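Local coordinates for protein RNA-directed RNA polymerase (Infectious pancreatic necrosis virus, PDB 3ZED) that catalyses template-directed RNA synthesis from ribonucleoside triphosphates to replicate the viral genome, and probably also occurs covalently linked to that RNA, at residues F443-S455 with S780-I792. Sequence-based numbering, arbitrary orientation.
Sequences FAMNVAPSMVVDS and SSLTETREALETI
Where the last modelled helix of the C-terminal region packs on a helix of the polymerase catalytic region, Ser-450 of helix 443-452 meets Leu-782 of helix 781-789. The axes cross at -48° and come within 7.9 Å. Ser-450 OG donates to Leu-782 O at 2.7 Å, from above the carbonyl plane; Arg-786 N, the ordinary helical donor, reaches that oxygen from the opposite face, so two bonds grip it. Around this point the helix of Ser-450 is kinked at Pro-449, whose CB touches Leu-782 CD2 at 3.7 Å, the two side chains crossing nearly at right angles. Helix 412-426, also in the palm-family region, joins here through Gln-416, which touches Leu-782.

One turn earlier, Asn-446 ND2 donates to Ser-781 OG (3.1 Å), which lies in its amide plane; OD1 accepts from Arg-732. Ser-781 OG, set between its own backbone N and carbonyl carbon (chi1 60°), also lies 3.2 Å from Asn-446 O. Thr-785 OG1 bonds Ser-781 O at 2.8 Å and also lies close to Asn-446 O, while CG2 packs against Val-447 CG1 and Ser-450 CB. At the far end, Leu-789 CD1 lies 3.4 Å from Ser-450 O, and Lys-465 bridges the segments, forming a salt bridge with Glu-790 and a hydrogen bond to Asp-454 O.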
loop_
_atom_site.group_PDB
_atom_site.type_symbol
_atom_site.label_atom_id
_atom_site.label_comp_id
_atom_site.label_asym_id
_atom_site.label_seq_id
_atom_site.Cartn_x
_atom_site.Cartn_y
_atom_site.Cartn_z
ATOM N N PHE B 443 15.314 16.445 -0.819
ATOM C CA PHE B 443 14.955 15.157 -0.252
ATOM C C PHE B 443 13.997 14.441 -1.167
ATOM O O PHE B 443 14.283 13.311 -1.555
ATOM C CB PHE B 443 14.350 15.290 1.156
ATOM C CG PHE B 443 13.811 13.977 1.681
ATOM C CD1 PHE B 443 14.674 12.922 1.990
ATOM C CD2 PHE B 443 12.439 13.760 1.776
ATOM C CE1 PHE B 443 14.174 11.683 2.423
ATOM C CE2 PHE B 443 11.935 12.515 2.196
ATOM C CZ PHE B 443 12.806 11.485 2.518
ATOM N N ALA B 444 12.891 15.104 -1.554
ATOM C CA ALA B 444 11.836 14.480 -2.359
ATOM C C ALA B 444 12.283 14.082 -3.760
ATOM O O ALA B 444 12.009 12.954 -4.174
ATOM C CB ALA B 444 10.628 15.404 -2.446
ATOM N N MET B 445 12.978 14.985 -4.478
ATOM C CA MET B 445 13.355 14.750 -5.870
ATOM C C MET B 445 14.683 14.059 -6.070
ATOM O O MET B 445 14.815 13.257 -6.990
ATOM C CB MET B 445 13.396 16.082 -6.665
ATOM C CG MET B 445 12.087 16.894 -6.643
ATOM S SD MET B 445 10.549 15.968 -7.003
ATOM C CE MET B 445 10.862 15.430 -8.665
ATOM N N ASN B 446 15.675 14.405 -5.273
ATOM C CA ASN B 446 17.026 13.951 -5.537
ATOM C C ASN B 446 17.513 12.798 -4.686
ATOM O O ASN B 446 18.475 12.150 -5.097
ATOM C CB ASN B 446 17.999 15.137 -5.378
ATOM C CG ASN B 446 17.650 16.341 -6.220
ATOM O OD1 ASN B 446 17.207 17.356 -5.715
ATOM N ND2 ASN B 446 17.872 16.272 -7.517
ATOM N N VAL B 447 16.916 12.549 -3.508
ATOM C CA VAL B 447 17.450 11.489 -2.642
ATOM C C VAL B 447 16.416 10.401 -2.319
ATOM O O VAL B 447 16.730 9.222 -2.480
ATOM C CB VAL B 447 18.059 12.095 -1.340
ATOM C CG1 VAL B 447 18.509 11.014 -0.352
ATOM C CG2 VAL B 447 19.206 13.060 -1.653
ATOM N N ALA B 448 15.227 10.781 -1.824
ATOM C CA ALA B 448 14.188 9.848 -1.370
ATOM C C ALA B 448 13.914 8.679 -2.340
ATOM O O ALA B 448 13.894 7.559 -1.847
ATOM C CB ALA B 448 12.887 10.582 -1.063
ATOM N N PRO B 449 13.739 8.847 -3.678
ATOM C CA PRO B 449 13.466 7.677 -4.525
ATOM C C PRO B 449 14.519 6.563 -4.424
ATOM O O PRO B 449 14.125 5.393 -4.484
ATOM C CB PRO B 449 13.395 8.267 -5.934
ATOM C CG PRO B 449 12.945 9.684 -5.722
ATOM C CD PRO B 449 13.698 10.092 -4.483
ATOM N N SER B 450 15.820 6.896 -4.194
ATOM C CA SER B 450 16.883 5.875 -4.100
ATOM C C SER B 450 17.043 5.312 -2.695
ATOM O O SER B 450 17.826 4.381 -2.486
ATOM C CB SER B 450 18.215 6.405 -4.615
ATOM O OG SER B 450 18.219 6.334 -6.028
ATOM N N MET B 451 16.273 5.815 -1.752
ATOM C CA MET B 451 16.317 5.270 -0.407
ATOM C C MET B 451 15.398 4.052 -0.286
ATOM O O MET B 451 15.641 3.195 0.554
ATOM C CB MET B 451 15.946 6.337 0.615
ATOM C CG MET B 451 17.091 7.302 0.887
ATOM S SD MET B 451 16.470 8.617 1.928
ATOM C CE MET B 451 16.826 7.949 3.527
ATOM N N VAL B 452 14.347 3.972 -1.119
ATOM C CA VAL B 452 13.366 2.881 -1.006
ATOM C C VAL B 452 13.175 2.123 -2.348
ATOM O O VAL B 452 12.479 1.109 -2.364
ATOM C CB VAL B 452 12.010 3.366 -0.407
ATOM C CG1 VAL B 452 12.198 3.917 1.005
ATOM C CG2 VAL B 452 11.316 4.389 -1.296
ATOM N N VAL B 453 13.822 2.585 -3.449
ATOM C CA VAL B 453 13.730 1.914 -4.761
ATOM C C VAL B 453 15.135 1.563 -5.246
ATOM O O VAL B 453 16.006 2.446 -5.325
ATOM C CB VAL B 453 12.946 2.704 -5.844
ATOM C CG1 VAL B 453 12.687 1.823 -7.065
ATOM C CG2 VAL B 453 11.641 3.309 -5.296
ATOM N N ASP B 454 15.341 0.249 -5.578
ATOM C CA ASP B 454 16.598 -0.354 -6.052
ATOM C C ASP B 454 17.732 -0.114 -5.059
ATOM O O ASP B 454 18.864 0.167 -5.469
ATOM C CB ASP B 454 16.997 0.175 -7.459
ATOM C CG ASP B 454 16.152 -0.313 -8.618
ATOM O OD1 ASP B 454 15.519 -1.387 -8.487
ATOM O OD2 ASP B 454 16.141 0.361 -9.665
ATOM N N SER B 455 17.428 -0.223 -3.754
ATOM C CA SER B 455 18.391 0.007 -2.687
ATOM C C SER B 455 18.759 -1.341 -2.042
ATOM O O SER B 455 19.250 -2.196 -2.777
ATOM C CB SER B 455 17.883 1.053 -1.691
ATOM O OG SER B 455 16.884 0.578 -0.812
ATOM N N SER B 780 22.092 11.704 -13.020
ATOM C CA SER B 780 20.999 11.488 -12.071
ATOM C C SER B 780 21.497 11.455 -10.619
ATOM O O SER B 780 22.328 10.623 -10.247
ATOM C CB SER B 780 20.246 10.196 -12.389
ATOM O OG SER B 780 19.376 9.821 -11.334
ATOM N N SER B 781 20.953 12.349 -9.801
ATOM C CA SER B 781 21.201 12.395 -8.364
ATOM C C SER B 781 20.781 11.039 -7.724
ATOM O O SER B 781 21.393 10.609 -6.746
ATOM C CB SER B 781 20.417 13.548 -7.748
ATOM O OG SER B 781 19.020 13.377 -7.962
ATOM N N LEU B 782 19.759 10.358 -8.312
ATOM C CA LEU B 782 19.278 9.051 -7.852
ATOM C C LEU B 782 20.399 7.990 -7.931
ATOM O O LEU B 782 20.559 7.200 -6.998
ATOM C CB LEU B 782 18.022 8.598 -8.621
ATOM C CG LEU B 782 16.816 9.559 -8.615
ATOM C CD1 LEU B 782 15.608 8.942 -9.316
ATOM C CD2 LEU B 782 16.447 9.996 -7.210
ATOM N N THR B 783 21.218 8.031 -8.996
ATOM C CA THR B 783 22.378 7.151 -9.167
ATOM C C THR B 783 23.477 7.547 -8.160
ATOM O O THR B 783 24.081 6.668 -7.541
ATOM C CB THR B 783 22.880 7.207 -10.610
ATOM O OG1 THR B 783 21.838 6.718 -11.459
ATOM C CG2 THR B 783 24.165 6.394 -10.825
ATOM N N GLU B 784 23.714 8.865 -7.994
ATOM C CA GLU B 784 24.668 9.423 -7.047
ATOM C C GLU B 784 24.312 8.986 -5.611
ATOM O O GLU B 784 25.201 8.552 -4.880
ATOM C CB GLU B 784 24.723 10.957 -7.168
ATOM C CG GLU B 784 25.226 11.415 -8.528
ATOM C CD GLU B 784 25.547 12.891 -8.645
ATOM O OE1 GLU B 784 24.600 13.691 -8.815
ATOM O OE2 GLU B 784 26.749 13.242 -8.615
ATOM N N THR B 785 23.016 9.032 -5.242
ATOM C CA THR B 785 22.509 8.589 -3.938
ATOM C C THR B 785 22.790 7.093 -3.747
ATOM O O THR B 785 23.298 6.708 -2.694
ATOM C CB THR B 785 21.006 8.892 -3.804
ATOM O OG1 THR B 785 20.813 10.279 -4.031
ATOM C CG2 THR B 785 20.446 8.532 -2.431
ATOM N N ARG B 786 22.476 6.264 -4.760
ATOM C CA ARG B 786 22.675 4.815 -4.698
ATOM C C ARG B 786 24.170 4.466 -4.489
ATOM O O ARG B 786 24.477 3.623 -3.638
ATOM C CB ARG B 786 22.111 4.142 -5.956
ATOM C CG ARG B 786 22.072 2.627 -5.879
ATOM C CD ARG B 786 22.713 1.971 -7.073
ATOM N NE ARG B 786 22.175 2.480 -8.334
ATOM C CZ ARG B 786 22.906 2.708 -9.420
ATOM N NH1 ARG B 786 24.216 2.461 -9.416
ATOM N NH2 ARG B 786 22.336 3.185 -10.521
ATOM N N GLU B 787 25.084 5.147 -5.212
ATOM C CA GLU B 787 26.544 4.978 -5.089
ATOM C C GLU B 787 27.024 5.223 -3.651
ATOM O O GLU B 787 27.741 4.391 -3.088
ATOM C CB GLU B 787 27.279 5.948 -6.033
ATOM C CG GLU B 787 27.161 5.607 -7.507
ATOM C CD GLU B 787 27.756 6.592 -8.497
ATOM O OE1 GLU B 787 28.194 7.693 -8.089
ATOM O OE2 GLU B 787 27.678 6.294 -9.709
ATOM N N ALA B 788 26.633 6.371 -3.074
ATOM C CA ALA B 788 26.966 6.794 -1.718
ATOM C C ALA B 788 26.376 5.837 -0.674
ATOM O O ALA B 788 27.040 5.554 0.326
ATOM C CB ALA B 788 26.467 8.210 -1.477
ATOM N N LEU B 789 25.147 5.322 -0.910
ATOM C CA LEU B 789 24.503 4.377 0.014
ATOM C C LEU B 789 25.284 3.068 0.102
ATOM O O LEU B 789 25.353 2.483 1.190
ATOM C CB LEU B 789 23.053 4.083 -0.398
ATOM C CG LEU B 789 22.046 5.194 -0.155
ATOM C CD1 LEU B 789 20.761 4.946 -0.926
ATOM C CD2 LEU B 789 21.815 5.440 1.344
ATOM N N GLU B 790 25.894 2.641 -1.032
ATOM C CA GLU B 790 26.668 1.407 -1.191
ATOM C C GLU B 790 28.194 1.618 -1.093
ATOM O O GLU B 790 28.971 0.793 -1.599
ATOM C CB GLU B 790 26.329 0.750 -2.535
ATOM C CG GLU B 790 24.950 0.115 -2.564
ATOM C CD GLU B 790 24.304 -0.029 -3.928
ATOM O OE1 GLU B 790 25.020 -0.319 -4.914
ATOM O OE2 GLU B 790 23.062 0.112 -3.998
ATOM N N THR B 791 28.620 2.720 -0.448
ATOM C CA THR B 791 30.039 3.037 -0.219
ATOM C C THR B 791 30.500 2.395 1.113
ATOM O O THR B 791 29.748 2.417 2.094
ATOM C CB THR B 791 30.244 4.575 -0.235
ATOM O OG1 THR B 791 29.994 5.054 -1.553
ATOM C CG2 THR B 791 31.650 5.002 0.163
ATOM N N ILE B 792 31.746 1.853 1.136
ATOM C CA ILE B 792 32.397 1.228 2.300
ATOM C C ILE B 792 33.576 2.103 2.770
ATOM O O ILE B 792 33.970 3.050 2.088
ATOM C CB ILE B 792 32.857 -0.224 1.964
ATOM C CG1 ILE B 792 31.654 -1.176 1.689
ATOM C CG2 ILE B 792 33.843 -0.801 3.008
ATOM C CD1 ILE B 792 30.837 -1.657 2.896
#